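Local coordinates for protein putative NADPH:quinone reductase (Bacillus thuringiensis, PDB 3GMS) that probably uses NADPH to reduce quinones, pairing a GroES-like domain with a Rossmann-type nucleotide-binding domain, at residues V301-E306 / V314-S319; W133-E138 / H238-G243. One frame throughout, in Å; residues are numbered along the deposited sequence. Where two conformers were deposited one is given.

Contact 1: V301-E306 / V314-S319; sequences VHSTYE and VDVVQS
Val316 sends one methyl to the imidazole of His302 and the other to the phenol end of Tyr305. Val316 CG1, anti to its backbone N (chi1 172°), comes to 3.5 Å from His302 CE1. Val316 CG2, anti to the carbonyl carbon and so turned to the tyrosine, lies 3.5 Å from Tyr305 OH. A beta-branched valine suits this place, filling both positions without a flexible stem; the long tyrosine reaches across to the helix, and histidine offers the methyl a carbon, CE1, while its nitrogens keep polar partners. Both approaches to the rings are oblique.

This is the tight part of a small interface close to solvent: none of the touching residues is fully buried. Ser303 lies at its looser side, its OG 4.4 Å from Val316 CG1. Instead, Ser303 OG and His302 ND1 form a hydrogen bond of 2.8 Å in the ring plane. Together with a weak hydrogen bond between His302 NE2 and Thr323 OG1, it should limit how the imidazole turns.

Helix segment 314-318 runs nearly antiparallel to strand 301-306 (156°), their axes 10.4 Å apart at closest approach. Strand 326-330 completes this beta-alpha-beta unit beside 301-306, while Val314 and Gln318 pack on Leu49 of helix 46-49.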
loop_
_atom_site.group_PDB
_atom_site.type_symbol
_atom_site.label_atom_id
_atom_site.label_comp_id
_atom_site.label_asym_id
_atom_site.label_seq_id
_atom_site.Cartn_x
_atom_site.Cartn_y
_atom_site.Cartn_z
ATOM N N VAL A 301 7.882 13.762 0.525
ATOM C CA VAL A 301 6.673 14.440 0.916
ATOM C C VAL A 301 6.200 15.444 -0.143
ATOM O O VAL A 301 6.947 16.385 -0.479
ATOM C CB VAL A 301 6.876 15.191 2.257
ATOM C CG1 VAL A 301 5.585 15.788 2.733
ATOM C CG2 VAL A 301 7.403 14.207 3.330
ATOM N N HIS A 302 4.966 15.277 -0.617
ATOM C CA HIS A 302 4.288 16.277 -1.483
ATOM C C HIS A 302 3.815 17.500 -0.693
ATOM O O HIS A 302 4.159 18.637 -1.018
ATOM C CB HIS A 302 3.098 15.637 -2.231
ATOM C CG HIS A 302 2.352 16.579 -3.144
ATOM N ND1 HIS A 302 1.387 17.459 -2.697
ATOM C CD2 HIS A 302 2.422 16.750 -4.492
ATOM C CE1 HIS A 302 0.905 18.141 -3.724
ATOM N NE2 HIS A 302 1.514 17.730 -4.825
ATOM N N SER A 303 3.008 17.273 0.342
ATOM C CA SER A 303 2.434 18.354 1.120
ATOM C C SER A 303 1.855 17.760 2.386
ATOM O O SER A 303 1.703 16.530 2.471
ATOM C CB SER A 303 1.353 19.139 0.320
ATOM O OG SER A 303 0.332 18.308 -0.241
ATOM N N THR A 304 1.573 18.633 3.354
ATOM C CA THR A 304 1.114 18.257 4.696
ATOM C C THR A 304 -0.079 19.121 5.132
ATOM O O THR A 304 -0.115 20.362 4.861
ATOM C CB THR A 304 2.262 18.392 5.721
ATOM O OG1 THR A 304 2.784 19.746 5.733
ATOM C CG2 THR A 304 3.394 17.408 5.385
ATOM N N TYR A 305 -1.048 18.490 5.812
ATOM C CA TYR A 305 -2.281 19.158 6.207
ATOM C C TYR A 305 -2.627 18.685 7.582
ATOM O O TYR A 305 -2.424 17.494 7.920
ATOM C CB TYR A 305 -3.427 18.747 5.272
ATOM C CG TYR A 305 -3.264 19.320 3.887
ATOM C CD1 TYR A 305 -3.858 20.539 3.577
ATOM C CD2 TYR A 305 -2.517 18.663 2.897
ATOM C CE1 TYR A 305 -3.726 21.089 2.319
ATOM C CE2 TYR A 305 -2.353 19.237 1.614
ATOM C CZ TYR A 305 -2.995 20.452 1.357
ATOM O OH TYR A 305 -2.914 21.082 0.127
ATOM N N GLU A 306 -3.184 19.584 8.373
ATOM C CA GLU A 306 -3.724 19.191 9.651
ATOM C C GLU A 306 -4.987 18.361 9.441
ATOM O O GLU A 306 -5.731 18.551 8.464
ATOM C CB GLU A 306 -4.009 20.433 10.491
ATOM C CG GLU A 306 -2.747 21.247 10.728
ATOM C CD GLU A 306 -1.905 20.648 11.823
ATOM O OE1 GLU A 306 -2.487 20.024 12.742
ATOM O OE2 GLU A 306 -0.672 20.811 11.773
ATOM N N VAL A 314 -7.571 15.693 0.495
ATOM C CA VAL A 314 -8.085 14.648 -0.361
ATOM C C VAL A 314 -8.237 15.154 -1.778
ATOM O O VAL A 314 -7.864 14.449 -2.710
ATOM C CB VAL A 314 -9.377 13.984 0.230
ATOM C CG1 VAL A 314 -10.012 13.071 -0.797
ATOM C CG2 VAL A 314 -8.991 13.177 1.479
ATOM N N ASP A 315 -8.698 16.402 -1.934
ATOM C CA ASP A 315 -8.807 17.008 -3.260
ATOM C C ASP A 315 -7.470 17.024 -4.021
ATOM O O ASP A 315 -7.421 16.754 -5.227
ATOM C CB ASP A 315 -9.401 18.411 -3.134
ATOM C CG ASP A 315 -9.421 19.154 -4.456
ATOM O OD1 ASP A 315 -10.227 18.776 -5.340
ATOM O OD2 ASP A 315 -8.622 20.105 -4.604
ATOM N N VAL A 316 -6.375 17.309 -3.308
ATOM C CA VAL A 316 -5.039 17.267 -3.911
ATOM C C VAL A 316 -4.724 15.844 -4.387
ATOM O O VAL A 316 -4.265 15.632 -5.528
ATOM C CB VAL A 316 -3.966 17.798 -2.915
ATOM C CG1 VAL A 316 -2.530 17.585 -3.448
ATOM C CG2 VAL A 316 -4.207 19.289 -2.609
ATOM N N VAL A 317 -4.994 14.860 -3.535
ATOM C CA VAL A 317 -4.724 13.451 -3.876
ATOM C C VAL A 317 -5.518 12.995 -5.102
ATOM O O VAL A 317 -4.992 12.296 -5.948
ATOM C CB VAL A 317 -4.970 12.512 -2.676
ATOM C CG1 VAL A 317 -4.767 11.052 -3.077
ATOM C CG2 VAL A 317 -4.004 12.879 -1.563
ATOM N N GLN A 318 -6.766 13.422 -5.201
ATOM C CA GLN A 318 -7.622 13.028 -6.315
ATOM C C GLN A 318 -7.410 13.838 -7.593
ATOM O O GLN A 318 -7.914 13.461 -8.635
ATOM C CB GLN A 318 -9.080 13.104 -5.897
ATOM C CG GLN A 318 -9.337 12.288 -4.674
ATOM C CD GLN A 318 -10.740 11.812 -4.562
ATOM O OE1 GLN A 318 -11.635 12.551 -4.147
ATOM N NE2 GLN A 318 -10.950 10.547 -4.891
ATOM N N SER A 319 -6.650 14.924 -7.508
ATOM C CA SER A 319 -6.462 15.867 -8.617
ATOM C C SER A 319 -5.665 15.262 -9.787
ATOM O O SER A 319 -4.667 14.572 -9.573
ATOM C CB SER A 319 -5.783 17.139 -8.092
ATOM O OG SER A 319 -5.273 17.945 -9.139
#

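Contact 2: W133-E138 / H238-G243; sequences WVTCTE and HFLTIG
Thr135 of helix 127-139 turns its methyl onto Leu240 of strand 237-241, packing the helix against the parallel sheet of the Rossmann-type nucleotide-binding domain. Thr135 CG2 comes to 3.6 Å from Leu240 CD2, and the same leucine methyl lies 3.8 Å from Thr135 CB. Further along, Ile242 brings up CG2, 4.1 Å from Thr135 CG2, its side chain crossing that of the threonine at about a right angle.

The rotamer of Thr135 explains how a polar residue serves a buried, apolar contact. With chi1 at 55°, OG1 sits between the backbone N and the carbonyl carbon and is directed back into its own helix, where it hydrogen-bonds to the carbonyl oxygens of Thr131 and Ala132. The methyl is left anti to the carbonyl carbon and faces the sheet. Leu240 extends with CG anti to its backbone N (chi1 -173°), and its branched end presents CD2 to the threonine. Ile242, just past the strand, holds CG1 between its backbone N and carbonyl carbon (chi1 58°), which leaves the short branch, CG2, anti to the carbonyl carbon and available for the contact. Ile218 of strand 214-219 and Phe161 of helix 156-168 also pack on Thr135, continuing the hydrophobic layer.

On another face of the helix, Thr137 folds back over Trp133: its CG2 lies above the centre of the indole, 3.7 Å from the plane. Trp133 O is gripped by two donors of Thr137 from opposite faces of the carbonyl plane, the backbone N at 2.9 Å and the hydroxyl OG1 at 2.7 Å.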
loop_
_atom_site.group_PDB
_atom_site.type_symbol
_atom_site.label_atom_id
_atom_site.label_comp_id
_atom_site.label_asym_id
_atom_site.label_seq_id
_atom_site.Cartn_x
_atom_site.Cartn_y
_atom_site.Cartn_z
ATOM N N TRP A 133 6.609 -6.546 -0.776
ATOM C CA TRP A 133 7.481 -7.577 -0.197
ATOM C C TRP A 133 6.858 -8.974 -0.221
ATOM O O TRP A 133 7.519 -9.966 -0.606
ATOM C CB TRP A 133 7.819 -7.252 1.249
ATOM C CG TRP A 133 8.683 -8.337 1.904
ATOM C CD1 TRP A 133 8.268 -9.273 2.803
ATOM C CD2 TRP A 133 10.074 -8.566 1.693
ATOM N NE1 TRP A 133 9.337 -10.067 3.192
ATOM C CE2 TRP A 133 10.451 -9.661 2.512
ATOM C CE3 TRP A 133 11.051 -7.938 0.912
ATOM C CZ2 TRP A 133 11.770 -10.161 2.554
ATOM C CZ3 TRP A 133 12.373 -8.429 0.962
ATOM C CH2 TRP A 133 12.707 -9.536 1.784
ATOM N N VAL A 134 5.620 -9.047 0.259
ATOM C CA VAL A 134 4.878 -10.302 0.287
ATOM C C VAL A 134 4.619 -10.903 -1.119
ATOM O O VAL A 134 4.881 -12.085 -1.330
ATOM C CB VAL A 134 3.624 -10.225 1.185
ATOM C CG1 VAL A 134 2.802 -11.504 1.085
ATOM C CG2 VAL A 134 4.040 -10.035 2.651
ATOM N N THR A 135 4.106 -10.096 -2.046
ATOM C CA THR A 135 3.836 -10.580 -3.415
ATOM C C THR A 135 5.140 -11.103 -4.045
ATOM O O THR A 135 5.150 -12.201 -4.629
ATOM C CB THR A 135 3.120 -9.518 -4.318
ATOM O OG1 THR A 135 3.884 -8.300 -4.324
ATOM C CG2 THR A 135 1.660 -9.198 -3.789
ATOM N N CYS A 136 6.251 -10.369 -3.878
ATOM C CA CYS A 136 7.562 -10.818 -4.391
ATOM C C CYS A 136 8.097 -12.089 -3.707
ATOM O O CYS A 136 8.579 -13.001 -4.381
ATOM C CB CYS A 136 8.635 -9.704 -4.318
ATOM S SG CYS A 136 8.355 -8.376 -5.541
ATOM N N THR A 137 8.006 -12.173 -2.395
ATOM C CA THR A 137 8.742 -13.227 -1.720
ATOM C C THR A 137 7.901 -14.450 -1.393
ATOM O O THR A 137 8.457 -15.536 -1.130
ATOM C CB THR A 137 9.427 -12.718 -0.452
ATOM O OG1 THR A 137 8.459 -12.245 0.507
ATOM C CG2 THR A 137 10.441 -11.603 -0.808
ATOM N N GLU A 138 6.582 -14.270 -1.369
ATOM C CA GLU A 138 5.694 -15.345 -0.951
ATOM C C GLU A 138 4.718 -15.729 -2.018
ATOM O O GLU A 138 4.689 -16.902 -2.431
ATOM C CB GLU A 138 4.999 -14.994 0.373
ATOM C CG GLU A 138 5.976 -14.894 1.516
ATOM C CD GLU A 138 5.307 -14.883 2.887
ATOM O OE1 GLU A 138 4.106 -15.254 3.008
ATOM O OE2 GLU A 138 6.004 -14.497 3.848
ATOM N N HIS A 238 2.795 -16.716 -13.751
ATOM C CA HIS A 238 1.889 -16.437 -12.648
ATOM C C HIS A 238 1.416 -14.985 -12.753
ATOM O O HIS A 238 2.242 -14.047 -12.696
ATOM C CB HIS A 238 2.614 -16.706 -11.335
ATOM C CG HIS A 238 1.692 -16.882 -10.151
ATOM N ND1 HIS A 238 2.133 -17.311 -8.914
ATOM C CD2 HIS A 238 0.357 -16.673 -10.019
ATOM C CE1 HIS A 238 1.109 -17.372 -8.076
ATOM N NE2 HIS A 238 0.019 -16.987 -8.724
ATOM N N PHE A 239 0.097 -14.813 -12.881
ATOM C CA PHE A 239 -0.543 -13.497 -13.010
ATOM C C PHE A 239 -1.224 -13.199 -11.677
ATOM O O PHE A 239 -1.965 -14.050 -11.140
ATOM C CB PHE A 239 -1.576 -13.532 -14.112
ATOM C CG PHE A 239 -2.354 -12.253 -14.288
ATOM C CD1 PHE A 239 -1.778 -11.157 -14.925
ATOM C CD2 PHE A 239 -3.674 -12.158 -13.860
ATOM C CE1 PHE A 239 -2.508 -9.991 -15.133
ATOM C CE2 PHE A 239 -4.428 -10.996 -14.067
ATOM C CZ PHE A 239 -3.828 -9.887 -14.692
ATOM N N LEU A 240 -0.929 -12.030 -11.132
ATOM C CA LEU A 240 -1.503 -11.646 -9.829
ATOM C C LEU A 240 -2.160 -10.261 -9.909
ATOM O O LEU A 240 -1.539 -9.317 -10.403
ATOM C CB LEU A 240 -0.402 -11.677 -8.776
ATOM C CG LEU A 240 -0.773 -11.474 -7.306
ATOM C CD1 LEU A 240 -1.536 -12.725 -6.788
ATOM C CD2 LEU A 240 0.500 -11.256 -6.512
ATOM N N THR A 241 -3.404 -10.104 -9.451
ATOM C CA THR A 241 -3.959 -8.761 -9.442
ATOM C C THR A 241 -3.846 -8.185 -8.030
ATOM O O THR A 241 -3.979 -8.927 -7.028
ATOM C CB THR A 241 -5.402 -8.654 -9.939
ATOM O OG1 THR A 241 -6.265 -9.359 -9.051
ATOM C CG2 THR A 241 -5.560 -9.246 -11.316
ATOM N N ILE A 242 -3.550 -6.891 -7.951
ATOM C CA ILE A 242 -3.496 -6.221 -6.625
ATOM C C ILE A 242 -4.421 -5.021 -6.540
ATOM O O ILE A 242 -4.600 -4.432 -5.449
ATOM C CB ILE A 242 -2.060 -5.791 -6.222
ATOM C CG1 ILE A 242 -1.428 -4.849 -7.251
ATOM C CG2 ILE A 242 -1.191 -7.006 -5.859
ATOM C CD1 ILE A 242 -0.136 -4.142 -6.720
ATOM N N GLY A 243 -5.006 -4.658 -7.676
ATOM C CA GLY A 243 -5.871 -3.478 -7.760
ATOM C C GLY A 243 -6.747 -3.527 -9.000
ATOM O O GLY A 243 -6.556 -4.387 -9.867
#

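How the contacts relate
Along the chain the two contacts follow in series: contact 2, although it spans about a hundred residues, closes before contact 1 opens. Their centres lie 28 Å apart on opposite sides of the centre of the chain, and their nearest atoms stay about 15 Å from one another. They share no sheet. Contact 2 packs helix 127-139 on strand 237-241 of the six-stranded parallel sheet of the Rossmann-type domain, whereas contact 1 packs helix 310-318 on strand 301-306 of the mixed sheet that includes the GroES-like strands 34-43 and 71-77. Strands 301-306 and 326-330 thus return the chain to the first domain after the nucleotide-binding fold, consistent with the two-domain plan of this dehydrogenase and reductase family.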